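Long-range contacts in ubiquitin-conjugating enzyme (Plasmodium vivax, PDB 2FO3), which probably accepts activated ubiquitin from an E1 enzyme and passes it on toward substrates, this chain being its catalytic UBC domain: residues I24-D29 / W38-V43; K58-D63 / I71-Q76; Y65-P70 / Y99-S104. All blocks are in the same frame, centred on the assembly; numbering follows the deposited sequence. Where two conformers were deposited one is given.

Contact 1 of 3, residues I24-D29 / W38-V43; sequences INCTLD and WIVKYV
Leu28 reaches across to Trp38 and Val40 chiefly through CD1, 3.6 Å from CE3 of Trp38 and 3.8 Å from CG2 of Val40, while CD2 stands over one face of the indole, toward the rim. With CG anti to the backbone N (chi1 179°), the branched end of the leucine is carried over the neighbouring strand. Farther along the same face, CB of Cys26 meets CG1 of Val40, and the short side chain of Cys26 sets SG obliquely beside Tyr42, 5.1 Å from the ring centroid. Aliphatic, sulfur and aromatic groups suit this inward side; Thr27, Asp29, Ile39 and Lys41 occupy the other. There Thr27 OG1 packs against Lys41 CB, and a water bound to OG1 also donates to the Lys41 carbonyl.

Between the two faces, paired backbone bonds join Thr27 with Lys41 and Asp29 with Ile39 in an antiparallel hairpin. Asn25, just before the strand, adds two more: its O accepts from Val43 N, and its ND2 donates to Val43 O at 2.8 Å, the acceptor only 3° out of the amide plane. Its short amide side chain thus extends the ladder one step before strand 26-30 begins.

Helix 10-20 covers Leu28 and Val40 through Phe18, helix 105-116 meets Cys26 and Tyr42 through Ile113, and strand 54-60 pairs with the far side of strand 37-43.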
loop_
_atom_site.group_PDB
_atom_site.type_symbol
_atom_site.label_atom_id
_atom_site.label_comp_id
_atom_site.label_asym_id
_atom_site.label_seq_id
_atom_site.Cartn_x
_atom_site.Cartn_y
_atom_site.Cartn_z
ATOM N N ILE A 24 5.137 -9.790 0.247
ATOM C CA ILE A 24 4.680 -11.061 -0.345
ATOM C C ILE A 24 3.497 -10.908 -1.349
ATOM O O ILE A 24 2.467 -10.252 -1.058
ATOM C CB ILE A 24 4.356 -12.126 0.788
ATOM C CG1 ILE A 24 4.008 -13.507 0.206
ATOM C CG2 ILE A 24 3.236 -11.637 1.728
ATOM C CD1 ILE A 24 5.181 -14.294 -0.448
ATOM N N ASN A 25 3.668 -11.518 -2.535
ATOM C CA ASN A 25 2.662 -11.492 -3.615
ATOM C C ASN A 25 2.366 -10.091 -4.185
ATOM O O ASN A 25 1.287 -9.870 -4.750
ATOM C CB ASN A 25 1.337 -12.157 -3.154
ATOM C CG ASN A 25 1.358 -13.679 -3.292
ATOM O OD1 ASN A 25 2.417 -14.311 -3.179
ATOM N ND2 ASN A 25 0.176 -14.280 -3.512
ATOM N N CYS A 26 3.301 -9.157 -4.010
ATOM C CA CYS A 26 3.147 -7.804 -4.509
ATOM C C CYS A 26 4.199 -7.448 -5.538
ATOM O O CYS A 26 5.354 -7.877 -5.438
ATOM C CB CYS A 26 3.214 -6.782 -3.360
ATOM S SG CYS A 26 1.871 -6.915 -2.207
ATOM N N THR A 27 3.803 -6.649 -6.507
ATOM C CA THR A 27 4.720 -6.111 -7.483
ATOM C C THR A 27 4.399 -4.629 -7.632
ATOM O O THR A 27 3.251 -4.192 -7.417
ATOM C CB THR A 27 4.578 -6.794 -8.847
ATOM O OG1 THR A 27 3.216 -6.753 -9.234
ATOM C CG2 THR A 27 5.075 -8.260 -8.795
ATOM N N LEU A 28 5.401 -3.859 -7.989
ATOM C CA LEU A 28 5.261 -2.415 -8.012
ATOM C C LEU A 28 5.175 -1.855 -9.396
ATOM O O LEU A 28 5.875 -2.304 -10.296
ATOM C CB LEU A 28 6.446 -1.763 -7.276
ATOM C CG LEU A 28 6.535 -0.228 -7.176
ATOM C CD1 LEU A 28 5.365 0.384 -6.347
ATOM C CD2 LEU A 28 7.862 0.135 -6.546
ATOM N N ASP A 29 4.310 -0.865 -9.564
ATOM C CA ASP A 29 4.415 0.039 -10.709
ATOM C C ASP A 29 4.464 1.475 -10.217
ATOM O O ASP A 29 4.091 1.763 -9.062
ATOM C CB ASP A 29 3.266 -0.161 -11.696
ATOM C CG ASP A 29 3.550 0.467 -13.068
ATOM O OD1 ASP A 29 4.723 0.881 -13.369
ATOM O OD2 ASP A 29 2.588 0.550 -13.849
ATOM N N TRP A 38 2.549 5.671 -6.749
ATOM C CA TRP A 38 2.847 4.259 -7.006
ATOM C C TRP A 38 1.553 3.475 -7.098
ATOM O O TRP A 38 0.556 3.846 -6.501
ATOM C CB TRP A 38 3.695 3.639 -5.871
ATOM C CG TRP A 38 5.071 4.183 -5.650
ATOM C CD1 TRP A 38 5.731 5.165 -6.386
ATOM C CD2 TRP A 38 6.017 3.720 -4.666
ATOM N NE1 TRP A 38 6.989 5.346 -5.874
ATOM C CE2 TRP A 38 7.199 4.470 -4.837
ATOM C CE3 TRP A 38 5.976 2.730 -3.658
ATOM C CZ2 TRP A 38 8.340 4.293 -4.008
ATOM C CZ3 TRP A 38 7.106 2.551 -2.826
ATOM C CH2 TRP A 38 8.276 3.335 -3.020
ATOM N N ILE A 39 1.581 2.358 -7.808
ATOM C CA ILE A 39 0.472 1.423 -7.822
ATOM C C ILE A 39 1.050 0.063 -7.512
ATOM O O ILE A 39 1.898 -0.460 -8.254
ATOM C CB ILE A 39 -0.271 1.309 -9.191
ATOM C CG1 ILE A 39 -0.592 2.680 -9.800
ATOM C CG2 ILE A 39 -1.530 0.417 -9.066
ATOM C CD1 ILE A 39 -1.626 3.427 -9.074
ATOM N N VAL A 40 0.594 -0.496 -6.409
ATOM C CA VAL A 40 1.008 -1.826 -5.990
ATOM C C VAL A 40 -0.057 -2.874 -6.354
ATOM O O VAL A 40 -1.255 -2.727 -6.029
ATOM C CB VAL A 40 1.346 -1.834 -4.459
ATOM C CG1 VAL A 40 1.637 -3.259 -3.953
ATOM C CG2 VAL A 40 2.508 -0.933 -4.187
ATOM N N LYS A 41 0.374 -3.926 -7.043
ATOM C CA LYS A 41 -0.493 -5.063 -7.367
ATOM C C LYS A 41 -0.307 -6.183 -6.339
ATOM O O LYS A 41 0.806 -6.657 -6.126
ATOM C CB LYS A 41 -0.185 -5.583 -8.794
ATOM C CG LYS A 41 -0.968 -6.839 -9.194
ATOM C CD LYS A 41 -0.750 -7.171 -10.666
ATOM C CE LYS A 41 -1.251 -8.595 -10.985
ATOM N NZ LYS A 41 -1.387 -8.881 -12.473
ATOM N N TYR A 42 -1.396 -6.582 -5.701
ATOM C CA TYR A 42 -1.377 -7.683 -4.772
ATOM C C TYR A 42 -2.229 -8.808 -5.325
ATOM O O TYR A 42 -3.372 -8.593 -5.723
ATOM C CB TYR A 42 -1.877 -7.237 -3.387
ATOM C CG TYR A 42 -2.197 -8.368 -2.457
ATOM C CD1 TYR A 42 -1.198 -9.284 -2.058
ATOM C CD2 TYR A 42 -3.489 -8.503 -1.925
ATOM C CE1 TYR A 42 -1.505 -10.349 -1.170
ATOM C CE2 TYR A 42 -3.798 -9.528 -1.049
ATOM C CZ TYR A 42 -2.812 -10.455 -0.677
ATOM O OH TYR A 42 -3.150 -11.468 0.181
ATOM N N VAL A 43 -1.645 -10.006 -5.386
ATOM C CA VAL A 43 -2.391 -11.217 -5.765
ATOM C C VAL A 43 -2.677 -11.956 -4.484
ATOM O O VAL A 43 -1.760 -12.345 -3.777
ATOM C CB VAL A 43 -1.599 -12.116 -6.733
ATOM C CG1 VAL A 43 -2.460 -13.340 -7.162
ATOM C CG2 VAL A 43 -1.134 -11.304 -7.945
HETATM O O HOH W 1 1.830 -8.912 -7.944
#

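Contact 2 of 3, residues K58-D63 / I71-Q76; sequences KIIFPD and IVYFLQ
Lys58 N donates to Tyr73 O at 2.7 Å, and the return bond from Tyr73 N to Lys58 O closes the pair. A second reciprocal pair follows two residues on, where Ile60 N reaches Ile71 O with an N-H...O angle of 173° and Ile71 N returns to Ile60 O. Between them Ile59 and Val72 form a non-hydrogen-bonded pair, and the Lys58 carbonyl also receives the CA-H of Val72, at 3.2 Å from CA to O.

These strands make the last antiparallel hairpin of the meander sheet found in UBC domains. Its two faces differ in character. Ile59 and Val72 point to the helix side, lying alongside each other with Ile59 CG1 3.9 Å from Val72 CG2; such beta-branched residues suit extended backbone and fill the interior, where Ile105 and Leu108 of helix 105-116 meet them.

On the other face Tyr73 has CG between its backbone N and carbonyl carbon (chi1 64°), which swings the ring over toward the adjacent strand. Ile60 CD1 approaches the ring edge, 4.0 Å from CE2. The extended lysine runs beside the tyrosine: Lys58 CB covers part of one ring face, toward the rim, and farther out CD and CE each pass 3.6 Å from Tyr73 OH. Leu75 CD2 touches Lys58 CB just beyond the strand.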
loop_
_atom_site.group_PDB
_atom_site.type_symbol
_atom_site.label_atom_id
_atom_site.label_comp_id
_atom_site.label_asym_id
_atom_site.label_seq_id
_atom_site.Cartn_x
_atom_site.Cartn_y
_atom_site.Cartn_z
ATOM N N LYS A 58 -3.322 2.064 -4.574
ATOM C CA LYS A 58 -2.712 3.317 -5.020
ATOM C C LYS A 58 -2.082 4.033 -3.823
ATOM O O LYS A 58 -2.709 4.149 -2.766
ATOM C CB LYS A 58 -3.705 4.218 -5.719
ATOM C CG LYS A 58 -3.027 5.467 -6.264
ATOM C CD LYS A 58 -3.838 6.055 -7.449
ATOM C CE LYS A 58 -3.657 7.557 -7.508
ATOM N NZ LYS A 58 -4.515 8.171 -8.617
ATOM N N ILE A 59 -0.858 4.491 -4.012
ATOM C CA ILE A 59 -0.074 5.131 -2.975
ATOM C C ILE A 59 0.346 6.514 -3.428
ATOM O O ILE A 59 1.026 6.664 -4.427
ATOM C CB ILE A 59 1.154 4.283 -2.557
ATOM C CG1 ILE A 59 0.713 2.907 -2.012
ATOM C CG2 ILE A 59 1.972 5.031 -1.473
ATOM C CD1 ILE A 59 1.866 1.895 -1.962
ATOM N N ILE A 60 -0.100 7.537 -2.700
ATOM C CA ILE A 60 0.258 8.913 -3.041
ATOM C C ILE A 60 1.095 9.543 -1.963
ATOM O O ILE A 60 0.668 9.636 -0.792
ATOM C CB ILE A 60 -1.009 9.791 -3.272
ATOM C CG1 ILE A 60 -1.960 9.126 -4.270
ATOM C CG2 ILE A 60 -0.608 11.213 -3.722
ATOM C CD1 ILE A 60 -3.352 9.652 -4.246
ATOM N N PHE A 61 2.279 10.001 -2.339
ATOM C CA PHE A 61 3.159 10.702 -1.397
ATOM C C PHE A 61 2.870 12.208 -1.411
ATOM O O PHE A 61 3.081 12.863 -2.447
ATOM C CB PHE A 61 4.610 10.493 -1.762
ATOM C CG PHE A 61 5.031 9.066 -1.749
ATOM C CD1 PHE A 61 5.532 8.476 -0.577
ATOM C CD2 PHE A 61 4.926 8.287 -2.913
ATOM C CE1 PHE A 61 5.928 7.127 -0.576
ATOM C CE2 PHE A 61 5.314 6.933 -2.906
ATOM C CZ PHE A 61 5.807 6.363 -1.739
ATOM N N PRO A 62 2.366 12.750 -0.272
ATOM C CA PRO A 62 2.065 14.171 -0.183
ATOM C C PRO A 62 3.344 15.006 -0.119
ATOM O O PRO A 62 4.441 14.484 0.134
ATOM C CB PRO A 62 1.254 14.277 1.118
ATOM C CG PRO A 62 1.792 13.168 1.977
ATOM C CD PRO A 62 2.036 12.039 0.989
ATOM N N ASP A 63 3.198 16.300 -0.360
ATOM C CA ASP A 63 4.325 17.201 -0.348
ATOM C C ASP A 63 5.122 17.195 0.978
ATOM O O ASP A 63 6.343 17.443 0.974
ATOM C CB ASP A 63 3.855 18.622 -0.671
ATOM C CG ASP A 63 4.958 19.466 -1.243
ATOM O OD1 ASP A 63 5.535 19.062 -2.284
ATOM O OD2 ASP A 63 5.253 20.528 -0.662
ATOM N N ILE A 71 -0.920 8.724 1.296
ATOM C CA ILE A 71 -2.337 8.377 1.177
ATOM C C ILE A 71 -2.388 7.036 0.424
ATOM O O ILE A 71 -1.739 6.883 -0.645
ATOM C CB ILE A 71 -3.107 9.481 0.429
ATOM C CG1 ILE A 71 -3.203 10.740 1.312
ATOM C CG2 ILE A 71 -4.503 8.961 0.002
ATOM C CD1 ILE A 71 -3.061 12.057 0.559
ATOM N N VAL A 72 -3.122 6.061 0.972
ATOM C CA VAL A 72 -3.150 4.680 0.395
ATOM C C VAL A 72 -4.568 4.173 0.354
ATOM O O VAL A 72 -5.270 4.165 1.398
ATOM C CB VAL A 72 -2.267 3.683 1.228
ATOM C CG1 VAL A 72 -2.268 2.263 0.631
ATOM C CG2 VAL A 72 -0.867 4.158 1.315
ATOM N N TYR A 73 -5.014 3.752 -0.832
ATOM C CA TYR A 73 -6.335 3.174 -0.966
ATOM C C TYR A 73 -6.391 2.171 -2.119
ATOM O O TYR A 73 -5.568 2.234 -3.047
ATOM C CB TYR A 73 -7.394 4.282 -1.131
ATOM C CG TYR A 73 -7.248 5.105 -2.386
ATOM C CD1 TYR A 73 -7.921 4.749 -3.559
ATOM C CD2 TYR A 73 -6.416 6.237 -2.408
ATOM C CE1 TYR A 73 -7.778 5.489 -4.715
ATOM C CE2 TYR A 73 -6.276 7.010 -3.575
ATOM C CZ TYR A 73 -6.964 6.626 -4.717
ATOM O OH TYR A 73 -6.845 7.377 -5.858
ATOM N N PHE A 74 -7.362 1.260 -2.056
ATOM C CA PHE A 74 -7.535 0.242 -3.103
ATOM C C PHE A 74 -8.269 0.781 -4.322
ATOM O O PHE A 74 -9.254 1.534 -4.194
ATOM C CB PHE A 74 -8.305 -0.938 -2.567
ATOM C CG PHE A 74 -7.500 -1.837 -1.682
ATOM C CD1 PHE A 74 -6.682 -2.838 -2.243
ATOM C CD2 PHE A 74 -7.559 -1.707 -0.289
ATOM C CE1 PHE A 74 -5.926 -3.694 -1.415
ATOM C CE2 PHE A 74 -6.820 -2.549 0.533
ATOM C CZ PHE A 74 -5.997 -3.555 -0.043
ATOM N N LEU A 75 -7.793 0.397 -5.511
ATOM C CA LEU A 75 -8.482 0.755 -6.741
ATOM C C LEU A 75 -9.714 -0.118 -6.854
ATOM O O LEU A 75 -9.855 -1.101 -6.109
ATOM C CB LEU A 75 -7.550 0.631 -7.959
ATOM C CG LEU A 75 -6.357 1.608 -7.962
ATOM C CD1 LEU A 75 -5.525 1.423 -9.207
ATOM C CD2 LEU A 75 -6.789 3.083 -7.813
ATOM N N GLN A 76 -10.634 0.240 -7.742
ATOM C CA GLN A 76 -11.870 -0.511 -7.910
ATOM C C GLN A 76 -11.618 -1.810 -8.654
ATOM O O GLN A 76 -10.824 -1.806 -9.583
ATOM C CB GLN A 76 -12.910 0.368 -8.661
ATOM C CG GLN A 76 -13.414 1.571 -7.832
ATOM C CD GLN A 76 -14.165 1.121 -6.578
ATOM O OE1 GLN A 76 -15.084 0.301 -6.658
ATOM N NE2 GLN A 76 -13.755 1.642 -5.404
#

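Contact 3 of 3, residues Y65-P70 / Y99-S104; sequences YPLKPP and YNPSLS
Tyr99 lays its ring against the proline-rich segment 65-70, which begins with a cis peptide bond between Tyr65 and Pro66; a Tyr-Pro pair followed by further prolines is a recurrent sequence feature of the UBC fold. The tight part is a sandwich around the phenol. Pro69 CB stands 3.5 Å from the Tyr99 centroid and just 7° off the ring normal, a CH-pi contact over the centre of the face, while the backbone N of Pro101 lies over the opposite face toward the rim. Pro70 CD adds an oblique contact, 3.9 Å from Tyr99 CE1. A rigid proline ring offers a compact set of C-H groups to the aromatic face: in Pro69, CB lies over the centre, with CA, bonded to nitrogen and therefore more polarised, 3.6 Å from Tyr99 CZ.

The ring is also fixed in its plane. Tyr99 CG is anti to the backbone N (chi1 178°), which extends the phenol across to the other loop, where OH donates to Pro66 O at 2.7 Å on a lone pair of that carbonyl. Pro101 CB touches the same oxygen. At the inner side Tyr65, whose ring packs on Ile105 of helix 105-116, crosses Tyr99 at about a right angle.

The looser, outer margin is where exposed Leu67 meets Pro101, its CD2 no nearer than 4.2 Å to Pro101 CB. Next to them, the Asx turn of Asn100 and the type I turn from Asn100 to Leu103 bend the chain toward Ser104, the N-cap of helix 105-116. A water bridges the two loops at the inner side, donating to Tyr99 OH and to Leu103 O and also hydrogen-bonded, at 2.7 Å, to Tyr65 OH.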
loop_
_atom_site.group_PDB
_atom_site.type_symbol
_atom_site.label_atom_id
_atom_site.label_comp_id
_atom_site.label_asym_id
_atom_site.label_seq_id
_atom_site.Cartn_x
_atom_site.Cartn_y
_atom_site.Cartn_z
ATOM N N TYR A 65 5.496 14.533 2.893
ATOM C CA TYR A 65 6.052 13.199 3.140
ATOM C C TYR A 65 7.561 13.347 3.461
ATOM O O TYR A 65 8.274 14.109 2.779
ATOM C CB TYR A 65 5.828 12.266 1.919
ATOM C CG TYR A 65 6.325 10.867 2.161
ATOM C CD1 TYR A 65 5.601 9.985 2.952
ATOM C CD2 TYR A 65 7.533 10.412 1.572
ATOM C CE1 TYR A 65 6.080 8.683 3.198
ATOM C CE2 TYR A 65 8.033 9.091 1.831
ATOM C CZ TYR A 65 7.303 8.260 2.643
ATOM O OH TYR A 65 7.731 6.982 2.925
ATOM N N PRO A 66 8.077 12.585 4.453
ATOM C CA PRO A 66 7.509 11.521 5.259
ATOM C C PRO A 66 6.858 11.919 6.600
ATOM O O PRO A 66 6.320 11.055 7.283
ATOM C CB PRO A 66 8.728 10.634 5.538
ATOM C CG PRO A 66 9.888 11.600 5.606
ATOM C CD PRO A 66 9.505 12.804 4.782
ATOM N N LEU A 67 6.903 13.193 6.971
ATOM C CA LEU A 67 6.284 13.629 8.241
ATOM C C LEU A 67 4.777 13.439 8.162
ATOM O O LEU A 67 4.132 13.056 9.119
ATOM C CB LEU A 67 6.666 15.082 8.565
ATOM C CG LEU A 67 8.132 15.255 8.996
ATOM C CD1 LEU A 67 8.323 16.672 9.522
ATOM C CD2 LEU A 67 8.579 14.238 10.066
ATOM N N LYS A 68 4.232 13.678 6.987
ATOM C CA LYS A 68 2.856 13.333 6.726
ATOM C C LYS A 68 2.830 11.962 6.018
ATOM O O LYS A 68 3.698 11.669 5.167
ATOM C CB LYS A 68 2.150 14.445 5.940
ATOM C CG LYS A 68 1.559 15.575 6.834
ATOM C CD LYS A 68 2.579 16.204 7.808
ATOM C CE LYS A 68 1.885 17.023 8.926
ATOM N NZ LYS A 68 2.824 17.428 10.064
ATOM N N PRO A 69 1.861 11.107 6.398
ATOM C CA PRO A 69 1.794 9.754 5.864
ATOM C C PRO A 69 1.395 9.704 4.386
ATOM O O PRO A 69 0.747 10.656 3.874
ATOM C CB PRO A 69 0.712 9.086 6.737
ATOM C CG PRO A 69 -0.137 10.236 7.247
ATOM C CD PRO A 69 0.803 11.372 7.398
ATOM N N PRO A 70 1.760 8.604 3.689
ATOM C CA PRO A 70 1.284 8.532 2.305
ATOM C C PRO A 70 -0.225 8.317 2.342
ATOM O O PRO A 70 -0.761 7.824 3.358
ATOM C CB PRO A 70 1.994 7.283 1.752
ATOM C CG PRO A 70 2.269 6.434 2.965
ATOM C CD PRO A 70 2.540 7.403 4.086
ATOM N N TYR A 99 0.861 6.383 12.814
ATOM C CA TYR A 99 1.881 6.571 11.811
ATOM C C TYR A 99 3.182 7.010 12.461
ATOM O O TYR A 99 3.200 7.854 13.368
ATOM C CB TYR A 99 1.448 7.582 10.721
ATOM C CG TYR A 99 2.512 7.838 9.664
ATOM C CD1 TYR A 99 2.863 6.849 8.741
ATOM C CD2 TYR A 99 3.159 9.073 9.589
ATOM C CE1 TYR A 99 3.833 7.084 7.770
ATOM C CE2 TYR A 99 4.124 9.311 8.648
ATOM C CZ TYR A 99 4.463 8.319 7.735
ATOM O OH TYR A 99 5.430 8.572 6.792
ATOM N N ASN A 100 4.266 6.422 11.993
ATOM C CA ASN A 100 5.596 6.790 12.414
ATOM C C ASN A 100 6.314 7.128 11.112
ATOM O O ASN A 100 6.248 6.332 10.178
ATOM C CB ASN A 100 6.217 5.589 13.135
ATOM C CG ASN A 100 7.593 5.862 13.647
ATOM O OD1 ASN A 100 8.439 6.374 12.927
ATOM N ND2 ASN A 100 7.843 5.496 14.917
ATOM N N PRO A 101 7.008 8.301 11.033
ATOM C CA PRO A 101 7.609 8.683 9.743
ATOM C C PRO A 101 8.734 7.741 9.295
ATOM O O PRO A 101 9.213 7.864 8.153
ATOM C CB PRO A 101 8.153 10.100 9.998
ATOM C CG PRO A 101 8.281 10.221 11.506
ATOM C CD PRO A 101 7.324 9.261 12.118
ATOM N N SER A 102 9.148 6.803 10.162
ATOM C CA SER A 102 10.162 5.787 9.777
ATOM C C SER A 102 9.592 4.541 9.101
ATOM O O SER A 102 10.345 3.723 8.571
ATOM C CB SER A 102 11.048 5.382 10.976
ATOM O OG SER A 102 11.844 6.488 11.297
ATOM N N LEU A 103 8.264 4.423 9.110
ATOM C CA LEU A 103 7.556 3.355 8.408
ATOM C C LEU A 103 8.059 3.261 6.958
ATOM O O LEU A 103 8.145 4.284 6.258
ATOM C CB LEU A 103 6.035 3.627 8.425
ATOM C CG LEU A 103 5.022 2.780 7.630
ATOM C CD1 LEU A 103 5.046 1.320 8.048
ATOM C CD2 LEU A 103 3.587 3.359 7.739
ATOM N N SER A 104 8.421 2.048 6.538
ATOM C CA SER A 104 8.700 1.792 5.130
ATOM C C SER A 104 7.395 1.570 4.374
ATOM O O SER A 104 6.413 1.054 4.940
ATOM C CB SER A 104 9.588 0.546 4.970
ATOM O OG SER A 104 8.894 -0.654 5.241
HETATM O O HOH W 2 6.518 6.257 5.270
#

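After helix 10-20, contact 1 closes the first hairpin, drawing strand 26-30 against strand 37-43. The chain then returns as strand 54-60, whose end opens contact 2; the two contacts share one sheet, with Trp38 O probably hydrogen-bonded to Ile59 N and Val40 packed on Ile59. Contact 2 closes the last hairpin, between strands 54-60 and 71-74, around the loop that holds residues 65-70. Because residues 65-70 pair with 99-104, farther along the chain than 71-76, contact 3 crosses contact 2, and the two touch where Pro62 and Ile60 meet Pro69 and Pro70. Contact 3 thereby ties the end of the sheet to the approach to helix 105-116, clear of contact 1, about 19 Å away between centres.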